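Local coordinates for protein argonaute (Aquifex aeolicus, PDB 1YVU), which uses short single-stranded DNA guides to bind complementary RNA targets and cleaves them in a divalent-metal-dependent reaction, at residues 221-235 and 241-254. Numbering follows the deposited sequence.
Sequences SSKKAWEELLKNREL and LVVLEKGYTYPATI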
# COMPACT_ATOMS: atom_id res chain seq x y z
N SER A 221 14.73 0.02 -24.32
CA SER A 221 15.88 -0.37 -23.49
C SER A 221 16.01 -1.90 -23.36
O SER A 221 17.13 -2.42 -23.33
CB SER A 221 15.93 0.36 -22.12
OG SER A 221 14.71 0.40 -21.42
N SER A 222 14.88 -2.60 -23.44
CA SER A 222 14.82 -4.06 -23.38
C SER A 222 15.17 -4.71 -24.74
O SER A 222 15.71 -5.82 -24.75
CB SER A 222 13.45 -4.54 -22.87
OG SER A 222 12.36 -3.94 -23.57
N LYS A 223 14.89 -4.01 -25.85
CA LYS A 223 15.24 -4.48 -27.22
C LYS A 223 16.75 -4.49 -27.23
O LYS A 223 17.37 -5.54 -27.42
CB LYS A 223 14.77 -3.51 -28.33
CG LYS A 223 13.29 -3.61 -28.74
CD LYS A 223 12.91 -2.85 -30.04
CE LYS A 223 11.37 -2.97 -30.31
NZ LYS A 223 10.78 -2.12 -31.42
N LYS A 224 17.31 -3.35 -26.79
CA LYS A 224 18.74 -3.10 -26.70
C LYS A 224 19.50 -3.94 -25.67
O LYS A 224 20.73 -4.06 -25.75
CB LYS A 224 19.03 -1.61 -26.45
CG LYS A 224 19.08 -0.73 -27.73
CD LYS A 224 19.65 0.65 -27.41
CE LYS A 224 19.12 1.73 -28.37
NZ LYS A 224 19.31 3.14 -27.86
N ALA A 225 18.78 -4.51 -24.71
CA ALA A 225 19.38 -5.36 -23.69
C ALA A 225 19.45 -6.81 -24.20
O ALA A 225 20.40 -7.55 -23.90
CB ALA A 225 18.57 -5.29 -22.40
N TRP A 226 18.44 -7.21 -24.98
CA TRP A 226 18.42 -8.55 -25.55
C TRP A 226 19.34 -8.58 -26.77
O TRP A 226 20.00 -9.60 -27.00
CB TRP A 226 17.00 -8.99 -25.91
CG TRP A 226 16.06 -9.29 -24.73
CD1 TRP A 226 15.00 -8.53 -24.32
CD2 TRP A 226 16.12 -10.41 -23.83
NE1 TRP A 226 14.40 -9.09 -23.21
CE2 TRP A 226 15.07 -10.24 -22.89
CE3 TRP A 226 16.97 -11.53 -23.70
CZ2 TRP A 226 14.83 -11.16 -21.85
CZ3 TRP A 226 16.74 -12.44 -22.67
CH2 TRP A 226 15.68 -12.25 -21.75
N GLU A 227 19.46 -7.43 -27.45
CA GLU A 227 20.33 -7.27 -28.63
C GLU A 227 21.77 -7.56 -28.21
O GLU A 227 22.44 -8.37 -28.83
CB GLU A 227 20.25 -5.85 -29.23
CG GLU A 227 20.74 -5.70 -30.70
CD GLU A 227 20.64 -4.27 -31.26
OE1 GLU A 227 19.86 -3.45 -30.72
OE2 GLU A 227 21.33 -3.95 -32.27
N GLU A 228 22.17 -7.02 -27.07
CA GLU A 228 23.51 -7.21 -26.55
C GLU A 228 23.85 -8.64 -26.14
O GLU A 228 24.90 -9.14 -26.50
CB GLU A 228 23.79 -6.25 -25.39
CG GLU A 228 23.75 -4.75 -25.74
CD GLU A 228 24.62 -4.36 -26.95
OE1 GLU A 228 25.87 -4.52 -26.86
OE2 GLU A 228 24.05 -3.91 -27.98
N LEU A 229 22.94 -9.34 -25.49
CA LEU A 229 23.24 -10.71 -25.04
C LEU A 229 23.40 -11.66 -26.21
O LEU A 229 24.20 -12.60 -26.16
CB LEU A 229 22.18 -11.23 -24.07
CG LEU A 229 21.71 -10.44 -22.83
CD1 LEU A 229 20.56 -11.20 -22.26
CD2 LEU A 229 22.79 -10.26 -21.78
N LEU A 230 22.67 -11.37 -27.27
CA LEU A 230 22.68 -12.13 -28.51
C LEU A 230 23.99 -11.86 -29.27
O LEU A 230 24.70 -12.80 -29.66
CB LEU A 230 21.50 -11.68 -29.38
CG LEU A 230 21.40 -12.30 -30.78
CD1 LEU A 230 21.10 -13.76 -30.70
CD2 LEU A 230 20.36 -11.61 -31.59
N LYS A 231 24.30 -10.58 -29.44
CA LYS A 231 25.45 -10.13 -30.19
C LYS A 231 26.78 -10.03 -29.46
O LYS A 231 27.82 -10.02 -30.10
CB LYS A 231 25.13 -8.83 -30.94
CG LYS A 231 23.99 -8.95 -31.96
CD LYS A 231 23.84 -7.75 -32.90
CE LYS A 231 22.55 -7.84 -33.75
NZ LYS A 231 22.37 -6.75 -34.78
N ASN A 232 26.76 -10.01 -28.12
CA ASN A 232 27.99 -9.93 -27.30
C ASN A 232 28.12 -11.18 -26.43
O ASN A 232 27.38 -11.34 -25.44
CB ASN A 232 27.94 -8.67 -26.43
CG ASN A 232 29.21 -8.41 -25.69
OD1 ASN A 232 30.15 -9.22 -25.69
ND2 ASN A 232 29.25 -7.27 -25.03
N ARG A 233 29.08 -12.04 -26.78
CA ARG A 233 29.28 -13.29 -26.04
C ARG A 233 30.04 -13.24 -24.74
O ARG A 233 29.97 -14.18 -23.94
CB ARG A 233 29.79 -14.40 -26.95
CG ARG A 233 28.68 -14.98 -27.78
CD ARG A 233 29.15 -16.01 -28.75
NE ARG A 233 29.40 -17.31 -28.14
CZ ARG A 233 29.02 -18.47 -28.68
NH1 ARG A 233 28.36 -18.50 -29.84
NH2 ARG A 233 29.36 -19.60 -28.09
N GLU A 234 30.74 -12.14 -24.52
CA GLU A 234 31.47 -11.92 -23.28
C GLU A 234 30.38 -11.80 -22.21
O GLU A 234 30.37 -12.54 -21.22
CB GLU A 234 32.26 -10.59 -23.36
CG GLU A 234 33.80 -10.71 -23.28
CD GLU A 234 34.51 -9.36 -23.13
OE1 GLU A 234 35.21 -9.16 -22.11
OE2 GLU A 234 34.38 -8.50 -24.03
N LEU A 235 29.38 -10.98 -22.53
CA LEU A 235 28.23 -10.70 -21.70
C LEU A 235 27.38 -11.93 -21.48
O LEU A 235 27.19 -12.36 -20.35
CB LEU A 235 27.35 -9.64 -22.36
CG LEU A 235 26.79 -8.49 -21.54
CD1 LEU A 235 25.71 -7.85 -22.34
CD2 LEU A 235 26.25 -8.93 -20.20
N LEU A 241 19.58 -13.97 -16.35
CA LEU A 241 18.25 -13.59 -16.76
C LEU A 241 17.46 -13.82 -15.51
O LEU A 241 17.70 -14.77 -14.77
CB LEU A 241 17.73 -14.45 -17.91
CG LEU A 241 18.59 -14.51 -19.17
CD1 LEU A 241 17.94 -15.33 -20.23
CD2 LEU A 241 18.85 -13.13 -19.69
N VAL A 242 16.62 -12.83 -15.24
CA VAL A 242 15.77 -12.78 -14.06
C VAL A 242 14.29 -12.84 -14.42
O VAL A 242 13.81 -12.08 -15.27
CB VAL A 242 16.04 -11.46 -13.28
CG1 VAL A 242 15.28 -11.43 -11.97
CG2 VAL A 242 17.57 -11.25 -13.06
N VAL A 243 13.59 -13.76 -13.76
CA VAL A 243 12.15 -13.93 -13.96
C VAL A 243 11.43 -13.24 -12.80
O VAL A 243 11.72 -13.49 -11.62
CB VAL A 243 11.73 -15.44 -14.05
CG1 VAL A 243 10.26 -15.56 -14.51
CG2 VAL A 243 12.63 -16.18 -15.02
N LEU A 244 10.52 -12.33 -13.14
CA LEU A 244 9.77 -11.59 -12.14
C LEU A 244 8.38 -12.17 -11.86
O LEU A 244 7.90 -13.03 -12.60
CB LEU A 244 9.72 -10.10 -12.51
CG LEU A 244 11.07 -9.38 -12.74
CD1 LEU A 244 10.85 -7.89 -12.92
CD2 LEU A 244 12.02 -9.58 -11.58
N GLU A 245 7.76 -11.69 -10.77
CA GLU A 245 6.46 -12.14 -10.25
C GLU A 245 5.35 -12.56 -11.19
O GLU A 245 4.94 -13.74 -11.22
CB GLU A 245 5.90 -11.15 -9.24
CG GLU A 245 6.30 -9.68 -9.42
CD GLU A 245 5.97 -8.83 -8.19
OE1 GLU A 245 5.94 -9.35 -7.04
OE2 GLU A 245 5.75 -7.62 -8.40
N LYS A 246 4.89 -11.60 -11.99
CA LYS A 246 3.81 -11.81 -12.95
C LYS A 246 4.24 -12.77 -14.08
O LYS A 246 3.42 -13.55 -14.59
CB LYS A 246 3.32 -10.44 -13.45
CG LYS A 246 2.97 -9.41 -12.31
CD LYS A 246 2.67 -7.96 -12.83
CE LYS A 246 2.35 -6.99 -11.69
NZ LYS A 246 2.21 -5.58 -12.16
N GLY A 247 5.55 -12.79 -14.35
CA GLY A 247 6.11 -13.66 -15.38
C GLY A 247 7.25 -13.04 -16.19
O GLY A 247 8.19 -13.77 -16.56
N TYR A 248 7.13 -11.73 -16.46
CA TYR A 248 8.06 -10.88 -17.24
C TYR A 248 9.55 -11.21 -17.05
O TYR A 248 10.07 -11.15 -15.93
CB TYR A 248 7.86 -9.39 -16.85
CG TYR A 248 6.47 -8.78 -17.02
CD1 TYR A 248 5.33 -9.35 -16.40
CD2 TYR A 248 6.27 -7.59 -17.76
CE1 TYR A 248 4.03 -8.77 -16.53
CE2 TYR A 248 4.95 -6.98 -17.89
CZ TYR A 248 3.85 -7.59 -17.27
OH TYR A 248 2.59 -7.07 -17.37
N THR A 249 10.23 -11.61 -18.13
CA THR A 249 11.65 -11.94 -18.05
C THR A 249 12.46 -10.77 -18.55
O THR A 249 12.16 -10.20 -19.61
CB THR A 249 12.01 -13.19 -18.85
OG1 THR A 249 11.19 -14.28 -18.41
CG2 THR A 249 13.49 -13.57 -18.65
N TYR A 250 13.46 -10.39 -17.75
CA TYR A 250 14.36 -9.27 -18.06
C TYR A 250 15.80 -9.68 -17.71
O TYR A 250 15.98 -10.48 -16.79
CB TYR A 250 13.98 -8.01 -17.25
CG TYR A 250 12.70 -7.32 -17.69
CD1 TYR A 250 11.59 -7.23 -16.83
CD2 TYR A 250 12.58 -6.75 -18.98
CE1 TYR A 250 10.37 -6.58 -17.22
CE2 TYR A 250 11.36 -6.10 -19.40
CZ TYR A 250 10.26 -6.02 -18.51
OH TYR A 250 9.08 -5.38 -18.89
N PRO A 251 16.82 -9.21 -18.49
CA PRO A 251 18.25 -9.51 -18.24
C PRO A 251 18.71 -8.67 -17.07
O PRO A 251 18.38 -7.47 -16.99
CB PRO A 251 18.94 -8.99 -19.49
CG PRO A 251 17.90 -9.14 -20.51
CD PRO A 251 16.68 -8.62 -19.83
N ALA A 252 19.49 -9.29 -16.19
CA ALA A 252 20.04 -8.65 -15.00
C ALA A 252 20.78 -7.35 -15.30
O ALA A 252 20.94 -6.49 -14.43
CB ALA A 252 20.95 -9.60 -14.29
N THR A 253 21.15 -7.20 -16.57
CA THR A 253 21.87 -6.04 -17.08
C THR A 253 21.07 -4.74 -17.07
O THR A 253 21.66 -3.66 -16.91
CB THR A 253 22.39 -6.29 -18.51
OG1 THR A 253 21.28 -6.56 -19.40
CG2 THR A 253 23.40 -7.46 -18.52
N ILE A 254 19.76 -4.82 -17.20
CA ILE A 254 18.95 -3.61 -17.18
C ILE A 254 18.14 -3.47 -15.90
O ILE A 254 17.28 -2.59 -15.81
CB ILE A 254 17.99 -3.50 -18.39
CG1 ILE A 254 17.13 -4.76 -18.50
CG2 ILE A 254 18.75 -3.09 -19.63
CD1 ILE A 254 15.73 -4.48 -18.90
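With CG beside the backbone N and anti to the carbonyl carbon (chi1 -70°), W226 swings its indole from the helix onto P251, and L229 and L241, each with the same first torsion, bring their methyls together next to it. In this PAZ domain, helix 220-231 thus packs on the β-hairpin of strands 240-244 and 249-251, part of the small antiparallel sheet of the domain; helix 221-231 and strand 249-251 cross at 63° with their axes 8.8 Å apart. The centre is a CH-pi contact: P251 CG lies 3.7 Å from the centroid of the six-membered ring of W226, only 6° off its normal, while P251 CD sits over the same face towards CE2 and CZ2. T249 O meets the ring at its edge, 3.6 Å from W226 CZ2, and L241 CD2 approaches CZ3 obliquely. The indole also touches C213 and M214 of helix 207-215, which ties that helix into the same cluster. Cut back to an alanine, W226 would probably leave the P251 ring without its aromatic platform and open a gap between helix and hairpin beside L241. L229 continues the apolar seam: its CD1 lies 3.6 Å from L241 CD2 and also packs on P251 CG, the two leucines running past each other in opposite directions. Farther along, L235 and T253 meet tip to tip, L235 CD2 being 3.6 Å from T253 CG2. At the start of the helix, S221 OG is hydrogen-bonded to G189 N and S222 OG to H219 O, while the CB of S222 adjoins the edge of the Y250 ring. Beyond the proline, I254 CG2 rests on the small side chain of A225, 3.5 Å from its CB.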